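Local coordinates for CupA (Streptococcus pneumoniae, PDB 4F2E), which binds copper(I) on a cupredoxin fold and is a copper chaperone that probably contributes to copper resistance in this bacterium, at residues I53-F58 and G93-E98; I16-M21 and E27-K32; F58-N63 and Y70-T75. One frame throughout, in Å; residues are numbered along the deposited sequence.

Contact 1: residues I53-F58 and G93-E98; sequences IVFPDF and GKMIVE
Phe-55 and Met-95 mark the closest approach of the two backbones, with CA of Phe-55 9.5 Å from CA of Met-95. No hydrogen bond joins the two segments, and strand 80-86 pairs with both strand 52-55 and strand 92-97 and so lies between them in the sheet. Side chains therefore make the contact, with Met-95 in the centre.

Its chain runs out extended, CG anti to the backbone N (chi1 177°), and then bends at the sulfur (chi3 66°). The bend turns the methyl away from the line of the chain, so that SD meets one phenylalanine and CE another. SD lies 4.2 Å from CE2 of Phe-55, near the plane of that ring. Measured from the ring centroid, SD of Met-95 is 5.5 Å away and 78° off the normal, a Met-aromatic contact of the edge-on kind. The side chains of Phe-55 and Met-95 cross at about a right angle.

Phe-58 and Met-95 instead run toward each other from opposite directions, and the ring meets the methyl obliquely. CE of Met-95 comes to 3.3 Å from CE2 of Phe-58, a close approach for two carbons, and CZ of the same ring is 3.7 Å from that methyl. Both rings can reach the methionine because the chain reverses between them. A type I beta turn with Pro-56 and Asp-57 at its corners is closed by the bond from N of Phe-58 to O of Phe-55, 3.0 Å long.

Further aromatic residues extend the cluster: Phe-84 lies against the Phe-55 ring with planes nearly parallel, and Phe-82 meets Phe-58 edge-to-face. The side chain of Phe-55 is about 13 Å from a bound copper(I) ion, so the cluster is packing away from the metal; with Met-95 also touching Ile-29 and Ile-74, the thioether belongs to the hydrophobic interior of a cupredoxin beta sandwich.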
loop_
_atom_site.group_PDB
_atom_site.type_symbol
_atom_site.label_atom_id
_atom_site.label_comp_id
_atom_site.label_asym_id
_atom_site.label_seq_id
_atom_site.Cartn_x
_atom_site.Cartn_y
_atom_site.Cartn_z
ATOM N N ILE A 53 -9.085 1.669 1.755
ATOM C CA ILE A 53 -7.661 1.975 1.770
ATOM C C ILE A 53 -7.464 3.367 1.180
ATOM O O ILE A 53 -8.105 3.724 0.189
ATOM C CB ILE A 53 -6.833 0.926 0.986
ATOM C CG1 ILE A 53 -5.331 1.157 1.184
ATOM C CG2 ILE A 53 -7.192 0.940 -0.500
ATOM C CD1 ILE A 53 -4.866 0.997 2.621
ATOM N N VAL A 54 -6.588 4.150 1.802
ATOM C CA VAL A 54 -6.356 5.533 1.399
ATOM C C VAL A 54 -4.864 5.833 1.265
ATOM O O VAL A 54 -4.087 5.567 2.183
ATOM C CB VAL A 54 -6.971 6.526 2.418
ATOM C CG1 VAL A 54 -6.814 7.961 1.938
ATOM C CG2 VAL A 54 -8.437 6.211 2.658
ATOM N N PHE A 55 -4.470 6.360 0.104
ATOM C CA PHE A 55 -3.138 6.923 -0.107
ATOM C C PHE A 55 -3.355 8.399 -0.421
ATOM O O PHE A 55 -3.521 8.766 -1.582
ATOM C CB PHE A 55 -2.433 6.243 -1.286
ATOM C CG PHE A 55 -1.866 4.885 -0.968
ATOM C CD1 PHE A 55 -2.701 3.797 -0.775
ATOM C CD2 PHE A 55 -0.492 4.695 -0.899
ATOM C CE1 PHE A 55 -2.176 2.544 -0.495
ATOM C CE2 PHE A 55 0.035 3.446 -0.618
ATOM C CZ PHE A 55 -0.808 2.369 -0.421
ATOM N N PRO A 56 -3.340 9.254 0.612
ATOM C CA PRO A 56 -3.751 10.653 0.440
ATOM C C PRO A 56 -2.857 11.457 -0.505
ATOM O O PRO A 56 -3.344 12.393 -1.140
ATOM C CB PRO A 56 -3.681 11.219 1.863
ATOM C CG PRO A 56 -2.720 10.334 2.577
ATOM C CD PRO A 56 -2.916 8.965 1.993
ATOM N N ASP A 57 -1.579 11.107 -0.599
ATOM C CA ASP A 57 -0.668 11.835 -1.481
ATOM C C ASP A 57 -0.911 11.534 -2.951
ATOM O O ASP A 57 -0.518 12.309 -3.823
ATOM C CB ASP A 57 0.784 11.529 -1.122
ATOM C CG ASP A 57 1.094 11.837 0.319
ATOM O OD1 ASP A 57 1.302 10.886 1.097
ATOM O OD2 ASP A 57 1.108 13.033 0.675
ATOM N N PHE A 58 -1.563 10.408 -3.222
ATOM C CA PHE A 58 -1.743 9.946 -4.591
ATOM C C PHE A 58 -3.194 10.009 -5.063
ATOM O O PHE A 58 -3.492 9.656 -6.201
ATOM C CB PHE A 58 -1.167 8.533 -4.742
ATOM C CG PHE A 58 0.311 8.461 -4.482
ATOM C CD1 PHE A 58 1.216 8.613 -5.519
ATOM C CD2 PHE A 58 0.797 8.262 -3.199
ATOM C CE1 PHE A 58 2.580 8.563 -5.284
ATOM C CE2 PHE A 58 2.160 8.210 -2.957
ATOM C CZ PHE A 58 3.052 8.357 -4.005
ATOM N N GLY A 93 0.040 2.775 7.605
ATOM C CA GLY A 93 1.241 2.245 6.992
ATOM C C GLY A 93 2.095 3.388 6.475
ATOM O O GLY A 93 1.635 4.528 6.376
ATOM N N LYS A 94 3.346 3.086 6.153
ATOM C CA LYS A 94 4.253 4.078 5.597
ATOM C C LYS A 94 4.924 3.517 4.358
ATOM O O LYS A 94 5.374 2.369 4.345
ATOM C CB LYS A 94 5.297 4.489 6.624
ATOM N N MET A 95 4.985 4.332 3.314
ATOM C CA MET A 95 5.639 3.944 2.081
ATOM C C MET A 95 6.802 4.885 1.815
ATOM O O MET A 95 6.618 6.099 1.717
ATOM C CB MET A 95 4.648 3.992 0.921
ATOM C CG MET A 95 5.262 3.680 -0.429
ATOM S SD MET A 95 4.040 3.762 -1.747
ATOM C CE MET A 95 3.660 5.509 -1.718
ATOM N N ILE A 96 8.003 4.329 1.720
ATOM C CA ILE A 96 9.169 5.122 1.374
ATOM C C ILE A 96 9.490 4.917 -0.097
ATOM O O ILE A 96 9.528 3.787 -0.578
ATOM C CB ILE A 96 10.395 4.738 2.219
ATOM C CG1 ILE A 96 10.060 4.807 3.709
ATOM C CG2 ILE A 96 11.568 5.654 1.892
ATOM C CD1 ILE A 96 9.553 6.154 4.154
ATOM N N VAL A 97 9.695 6.017 -0.811
ATOM C CA VAL A 97 10.109 5.964 -2.205
ATOM C C VAL A 97 11.534 6.489 -2.277
ATOM O O VAL A 97 11.827 7.568 -1.761
ATOM C CB VAL A 97 9.184 6.814 -3.100
ATOM C CG1 VAL A 97 9.653 6.787 -4.553
ATOM C CG2 VAL A 97 7.744 6.327 -2.988
ATOM N N GLU A 98 12.424 5.724 -2.899
ATOM C CA GLU A 98 13.831 6.104 -2.952
ATOM C C GLU A 98 14.458 5.789 -4.305
ATOM O O GLU A 98 13.869 5.102 -5.139
ATOM C CB GLU A 98 14.613 5.412 -1.833
ATOM C CG GLU A 98 14.554 3.897 -1.891
ATOM C CD GLU A 98 15.258 3.236 -0.723
ATOM O OE1 GLU A 98 15.663 2.064 -0.862
ATOM O OE2 GLU A 98 15.401 3.886 0.334
ATOM O OXT GLU A 98 15.576 6.222 -4.589
#

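Contact 2: residues I16-M21 and E27-K32; sequences IRVEVM and ELIVLK
Ile-16 and Ile-29 meet at an oblique angle between the two strands of a beta hairpin, 13-20 and 24-31, inside the cupredoxin sandwich. The hairpin is splayed here: CA of Ile-16 is 7.9 Å from CA of Ile-29, no hydrogen bond crosses between the segments, and both side chains point into the gap. Ile-16 shares backbone hydrogen bonds with strand 37-43, whereas Ile-29 is bonded to Lys-94 of strand 92-97, so the two isoleucines are held by different neighbouring strands.

The longer branch of Ile-16 does the reaching. CG1 stands opposite the backbone N (chi1 -172°), and the extended chain carries CD1 against the branched carbon of Ile-29, where CB is 3.6 Å from that methyl. Ile-29 offers its short branch here; its long branch leaves CB in another direction (chi1 64°), and Met-95 packs against the same side chain. Val-18 arrives more loosely at this short branch, its CG2 4.5 Å from CG2 of Ile-29. The methyls of Ile-16 and Val-18 reach it from directions about a right angle apart, the tighter pair being CD1 of Ile-16 and CG2 of Ile-29 at 3.4 Å.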
loop_
_atom_site.group_PDB
_atom_site.type_symbol
_atom_site.label_atom_id
_atom_site.label_comp_id
_atom_site.label_asym_id
_atom_site.label_seq_id
_atom_site.Cartn_x
_atom_site.Cartn_y
_atom_site.Cartn_z
ATOM N N ILE A 16 4.353 -5.204 -4.480
ATOM C CA ILE A 16 4.469 -5.620 -3.097
ATOM C C ILE A 16 3.099 -6.041 -2.599
ATOM O O ILE A 16 2.082 -5.451 -2.972
ATOM C CB ILE A 16 5.064 -4.514 -2.214
ATOM C CG1 ILE A 16 5.361 -5.058 -0.816
ATOM C CG2 ILE A 16 4.137 -3.309 -2.167
ATOM C CD1 ILE A 16 6.341 -4.221 -0.038
ATOM N N ARG A 17 3.081 -7.081 -1.775
ATOM C CA ARG A 17 1.841 -7.620 -1.245
ATOM C C ARG A 17 1.669 -7.205 0.208
ATOM O O ARG A 17 2.592 -7.320 1.015
ATOM C CB ARG A 17 1.827 -9.144 -1.372
ATOM C CG ARG A 17 1.959 -9.641 -2.804
ATOM C CD ARG A 17 1.810 -11.154 -2.877
ATOM N NE ARG A 17 0.518 -11.595 -2.360
ATOM C CZ ARG A 17 -0.579 -11.720 -3.100
ATOM N NH1 ARG A 17 -1.714 -12.125 -2.545
ATOM N NH2 ARG A 17 -0.543 -11.438 -4.395
ATOM N N VAL A 18 0.480 -6.711 0.530
ATOM C CA VAL A 18 0.172 -6.278 1.885
ATOM C C VAL A 18 -1.043 -7.037 2.393
ATOM O O VAL A 18 -2.097 -7.016 1.766
ATOM C CB VAL A 18 -0.098 -4.761 1.941
ATOM C CG1 VAL A 18 -0.472 -4.329 3.355
ATOM C CG2 VAL A 18 1.115 -3.992 1.448
ATOM N N GLU A 19 -0.882 -7.727 3.517
ATOM C CA GLU A 19 -1.987 -8.434 4.141
ATOM C C GLU A 19 -2.765 -7.479 5.030
ATOM O O GLU A 19 -2.179 -6.759 5.839
ATOM C CB GLU A 19 -1.474 -9.614 4.968
ATOM C CG GLU A 19 -2.581 -10.419 5.629
ATOM C CD GLU A 19 -2.059 -11.628 6.380
ATOM O OE1 GLU A 19 -1.029 -12.195 5.955
ATOM O OE2 GLU A 19 -2.679 -12.012 7.395
ATOM N N VAL A 20 -4.083 -7.462 4.861
ATOM C CA VAL A 20 -4.942 -6.643 5.700
ATOM C C VAL A 20 -5.491 -7.513 6.819
ATOM O O VAL A 20 -6.412 -8.307 6.620
ATOM C CB VAL A 20 -6.087 -6.003 4.898
ATOM C CG1 VAL A 20 -6.904 -5.063 5.789
ATOM C CG2 VAL A 20 -5.535 -5.260 3.688
ATOM N N MET A 21 -4.888 -7.371 7.992
ATOM C CA MET A 21 -5.263 -8.141 9.162
ATOM C C MET A 21 -4.891 -7.326 10.390
ATOM O O MET A 21 -3.707 -7.153 10.691
ATOM C CB MET A 21 -4.526 -9.482 9.174
ATOM C CG MET A 21 -4.784 -10.312 10.419
ATOM S SD MET A 21 -6.459 -10.979 10.474
ATOM C CE MET A 21 -6.340 -12.282 9.253
ATOM N N GLU A 27 3.708 -3.044 7.231
ATOM C CA GLU A 27 3.191 -1.676 7.307
ATOM C C GLU A 27 4.281 -0.661 6.977
ATOM O O GLU A 27 4.077 0.550 7.083
ATOM C CB GLU A 27 2.596 -1.393 8.688
ATOM C CG GLU A 27 3.603 -1.444 9.824
ATOM C CD GLU A 27 2.969 -1.211 11.183
ATOM O OE1 GLU A 27 1.746 -1.426 11.319
ATOM O OE2 GLU A 27 3.695 -0.811 12.116
ATOM N N LEU A 28 5.453 -1.172 6.614
ATOM C CA LEU A 28 6.550 -0.355 6.118
ATOM C C LEU A 28 6.971 -0.947 4.786
ATOM O O LEU A 28 7.411 -2.093 4.724
ATOM C CB LEU A 28 7.734 -0.374 7.087
ATOM C CG LEU A 28 7.576 0.317 8.441
ATOM C CD1 LEU A 28 8.808 0.083 9.298
ATOM C CD2 LEU A 28 7.328 1.806 8.262
ATOM N N ILE A 29 6.813 -0.177 3.719
ATOM C CA ILE A 29 7.166 -0.655 2.389
ATOM C C ILE A 29 8.076 0.327 1.669
ATOM O O ILE A 29 8.009 1.534 1.902
ATOM C CB ILE A 29 5.911 -0.966 1.540
ATOM C CG1 ILE A 29 5.095 0.301 1.282
ATOM C CG2 ILE A 29 5.054 -2.017 2.230
ATOM C CD1 ILE A 29 3.862 0.062 0.428
ATOM N N VAL A 30 8.932 -0.201 0.801
ATOM C CA VAL A 30 9.940 0.607 0.131
ATOM C C VAL A 30 9.872 0.400 -1.376
ATOM O O VAL A 30 10.037 -0.717 -1.867
ATOM C CB VAL A 30 11.360 0.273 0.647
ATOM C CG1 VAL A 30 12.385 1.175 -0.016
ATOM C CG2 VAL A 30 11.422 0.419 2.161
ATOM N N LEU A 31 9.624 1.488 -2.099
ATOM C CA LEU A 31 9.474 1.442 -3.548
ATOM C C LEU A 31 10.553 2.247 -4.258
ATOM O O LEU A 31 11.126 3.180 -3.690
ATOM C CB LEU A 31 8.100 1.975 -3.958
ATOM C CG LEU A 31 6.931 0.987 -3.950
ATOM C CD1 LEU A 31 6.763 0.326 -2.590
ATOM C CD2 LEU A 31 5.649 1.690 -4.369
ATOM N N LYS A 32 10.822 1.877 -5.507
ATOM C CA LYS A 32 11.758 2.612 -6.346
ATOM C C LYS A 32 11.063 3.775 -7.046
ATOM O O LYS A 32 9.978 3.620 -7.612
ATOM C CB LYS A 32 12.384 1.698 -7.401
ATOM C CG LYS A 32 13.464 0.766 -6.886
ATOM C CD LYS A 32 14.190 0.111 -8.054
ATOM C CE LYS A 32 15.280 -0.835 -7.577
ATOM N NZ LYS A 32 16.333 -0.122 -6.803
#

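Contact 3: residues F58-N63 and Y70-T75; sequences FGVHAN and YVVEIT
Ile-74 meets Phe-58 through both of its branches because CG1 sits between the backbone N and the carbonyl carbon (chi1 58°), and the long arm then extends to set CD1 above the ring. That methyl is 3.9 Å from the centroid of the Phe-58 ring and almost exactly on its normal, a CH-pi contact centred over one face. The short branch works lower down the phenylalanine, CG2 of Ile-74 lying 3.8 Å from CB of Phe-58. The two side chains cross at about a right angle, with CG2 at the root of the phenylalanine and CD1 over the middle of its ring.

At the other end of the contact, Tyr-70 holds CG anti to its backbone N (chi1 178°), which swings the ring across to Ala-62 and Asn-63. CB of Ala-62 touches the phenolic end, 3.7 Å from CZ and 3.3 Å from OH of Tyr-70, approaching the ring obliquely. The backbone carbonyl of Asn-63 stands over one face, offset toward the rim, with its O 3.9 Å from CD1 of Tyr-70.

Strands 60-63 and 70-74 face each other across the cupredoxin sandwich, their axes 9.1 Å apart and running nearly antiparallel at 170°. They share no hydrogen bonds: strand 60-63 pairs with 52-55, and strand 69-74 with 37-43. Between the two ends, Val-60 fills the middle, its CG1 4.3 Å from CG1 of Val-72, and its other methyl reaches the short branch of Ile-74. Just before Val-60, Gly-59 has a positive phi; both residues lie opposite Phe-55 in a G1 beta bulge. Val-72 also packs on Ile-53 and Phe-41, while Tyr-70 has Leu-64 and Pro-65 beside it.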
loop_
_atom_site.group_PDB
_atom_site.type_symbol
_atom_site.label_atom_id
_atom_site.label_comp_id
_atom_site.label_asym_id
_atom_site.label_seq_id
_atom_site.Cartn_x
_atom_site.Cartn_y
_atom_site.Cartn_z
ATOM N N PHE A 58 -1.563 10.408 -3.222
ATOM C CA PHE A 58 -1.743 9.946 -4.591
ATOM C C PHE A 58 -3.194 10.009 -5.063
ATOM O O PHE A 58 -3.492 9.656 -6.201
ATOM C CB PHE A 58 -1.167 8.533 -4.742
ATOM C CG PHE A 58 0.311 8.461 -4.482
ATOM C CD1 PHE A 58 1.216 8.613 -5.519
ATOM C CD2 PHE A 58 0.797 8.262 -3.199
ATOM C CE1 PHE A 58 2.580 8.563 -5.284
ATOM C CE2 PHE A 58 2.160 8.210 -2.957
ATOM C CZ PHE A 58 3.052 8.357 -4.005
ATOM N N GLY A 59 -4.090 10.461 -4.190
ATOM C CA GLY A 59 -5.489 10.628 -4.546
ATOM C C GLY A 59 -6.312 9.352 -4.532
ATOM O O GLY A 59 -7.431 9.321 -5.046
ATOM N N VAL A 60 -5.770 8.297 -3.934
ATOM C CA VAL A 60 -6.463 7.016 -3.884
ATOM C C VAL A 60 -7.277 6.846 -2.605
ATOM O O VAL A 60 -6.775 7.056 -1.500
ATOM C CB VAL A 60 -5.474 5.840 -3.997
ATOM C CG1 VAL A 60 -6.202 4.511 -3.830
ATOM C CG2 VAL A 60 -4.739 5.890 -5.327
ATOM N N HIS A 61 -8.547 6.489 -2.765
ATOM C CA HIS A 61 -9.373 6.050 -1.648
ATOM C C HIS A 61 -10.407 5.069 -2.182
ATOM O O HIS A 61 -11.347 5.452 -2.876
ATOM C CB HIS A 61 -9.997 7.227 -0.872
ATOM C CG HIS A 61 -11.024 8.008 -1.635
ATOM N ND1 HIS A 61 -10.699 8.915 -2.620
ATOM C CD2 HIS A 61 -12.373 8.046 -1.521
ATOM C CE1 HIS A 61 -11.805 9.462 -3.095
ATOM N NE2 HIS A 61 -12.835 8.951 -2.445
ATOM N N ALA A 62 -10.197 3.790 -1.887
ATOM C CA ALA A 62 -10.960 2.726 -2.528
ATOM C C ALA A 62 -11.428 1.658 -1.551
ATOM O O ALA A 62 -10.826 1.445 -0.500
ATOM C CB ALA A 62 -10.136 2.093 -3.640
ATOM N N ASN A 63 -12.510 0.980 -1.913
ATOM C CA ASN A 63 -13.033 -0.119 -1.120
ATOM C C ASN A 63 -12.201 -1.386 -1.276
ATOM O O ASN A 63 -11.787 -1.738 -2.379
ATOM C CB ASN A 63 -14.480 -0.418 -1.520
ATOM C CG ASN A 63 -15.440 0.683 -1.121
ATOM O OD1 ASN A 63 -15.118 1.538 -0.300
ATOM N ND2 ASN A 63 -16.639 0.656 -1.695
ATOM N N TYR A 70 -7.148 -6.577 -3.779
ATOM C CA TYR A 70 -7.397 -5.336 -4.486
ATOM C C TYR A 70 -6.073 -4.631 -4.706
ATOM O O TYR A 70 -5.289 -4.480 -3.773
ATOM C CB TYR A 70 -8.343 -4.428 -3.707
ATOM C CG TYR A 70 -8.575 -3.119 -4.413
ATOM C CD1 TYR A 70 -9.579 -2.993 -5.361
ATOM C CD2 TYR A 70 -7.771 -2.018 -4.155
ATOM C CE1 TYR A 70 -9.789 -1.805 -6.021
ATOM C CE2 TYR A 70 -7.974 -0.818 -4.813
ATOM C CZ TYR A 70 -8.987 -0.721 -5.746
ATOM O OH TYR A 70 -9.203 0.465 -6.410
ATOM N N VAL A 71 -5.828 -4.191 -5.933
ATOM C CA VAL A 71 -4.544 -3.597 -6.278
ATOM C C VAL A 71 -4.600 -2.081 -6.368
ATOM O O VAL A 71 -5.353 -1.517 -7.163
ATOM C CB VAL A 71 -4.000 -4.152 -7.607
ATOM C CG1 VAL A 71 -2.623 -3.569 -7.898
ATOM C CG2 VAL A 71 -3.932 -5.666 -7.553
ATOM N N VAL A 72 -3.796 -1.427 -5.538
ATOM C CA VAL A 72 -3.574 0.002 -5.659
ATOM C C VAL A 72 -2.431 0.221 -6.640
ATOM O O VAL A 72 -1.333 -0.311 -6.464
ATOM C CB VAL A 72 -3.222 0.633 -4.300
ATOM C CG1 VAL A 72 -2.724 2.057 -4.485
ATOM C CG2 VAL A 72 -4.426 0.600 -3.374
ATOM N N GLU A 73 -2.693 0.984 -7.693
ATOM C CA GLU A 73 -1.662 1.286 -8.674
ATOM C C GLU A 73 -1.273 2.753 -8.610
ATOM O O GLU A 73 -2.123 3.637 -8.722
ATOM C CB GLU A 73 -2.123 0.911 -10.080
ATOM C CG GLU A 73 -2.438 -0.568 -10.223
ATOM C CD GLU A 73 -2.852 -0.940 -11.625
ATOM O OE1 GLU A 73 -4.072 -0.972 -11.893
ATOM O OE2 GLU A 73 -1.959 -1.204 -12.457
ATOM N N ILE A 74 0.015 2.997 -8.401
ATOM C CA ILE A 74 0.564 4.346 -8.394
ATOM C C ILE A 74 1.925 4.318 -9.072
ATOM O O ILE A 74 2.559 3.269 -9.154
ATOM C CB ILE A 74 0.730 4.895 -6.957
ATOM C CG1 ILE A 74 1.643 3.985 -6.131
ATOM C CG2 ILE A 74 -0.623 5.056 -6.276
ATOM C CD1 ILE A 74 1.972 4.535 -4.754
ATOM N N THR A 75 2.367 5.467 -9.568
ATOM C CA THR A 75 3.725 5.594 -10.087
ATOM C C THR A 75 4.400 6.757 -9.371
ATOM O O THR A 75 4.232 7.913 -9.759
ATOM C CB THR A 75 3.746 5.822 -11.611
ATOM O OG1 THR A 75 3.091 4.729 -12.267
ATOM C CG2 THR A 75 5.183 5.922 -12.117
#

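How the contacts relate
From the N terminus, contact 2 comes first, closing a short hairpin between strands 13-20 and 24-31 before either of the others begins. Contact 1 then opens at 53-58 and closes only at the C-terminal strand, 92-97. Contact 3 nests in that long loop, starting at Phe-58, which the two share, and bringing 70-75 back against 58-63. The last strand joins the early and late parts: it lies parallel to strand 24-31, with N of Lys-94 2.8 Å from O of Glu-27. Strands 52-55 and 60-63 are neighbours, which couples contacts 1 and 3, and CE of Met-95 packs 3.6 Å from CD1 of Ile-74. Contacts 2 and 3 do not touch each other.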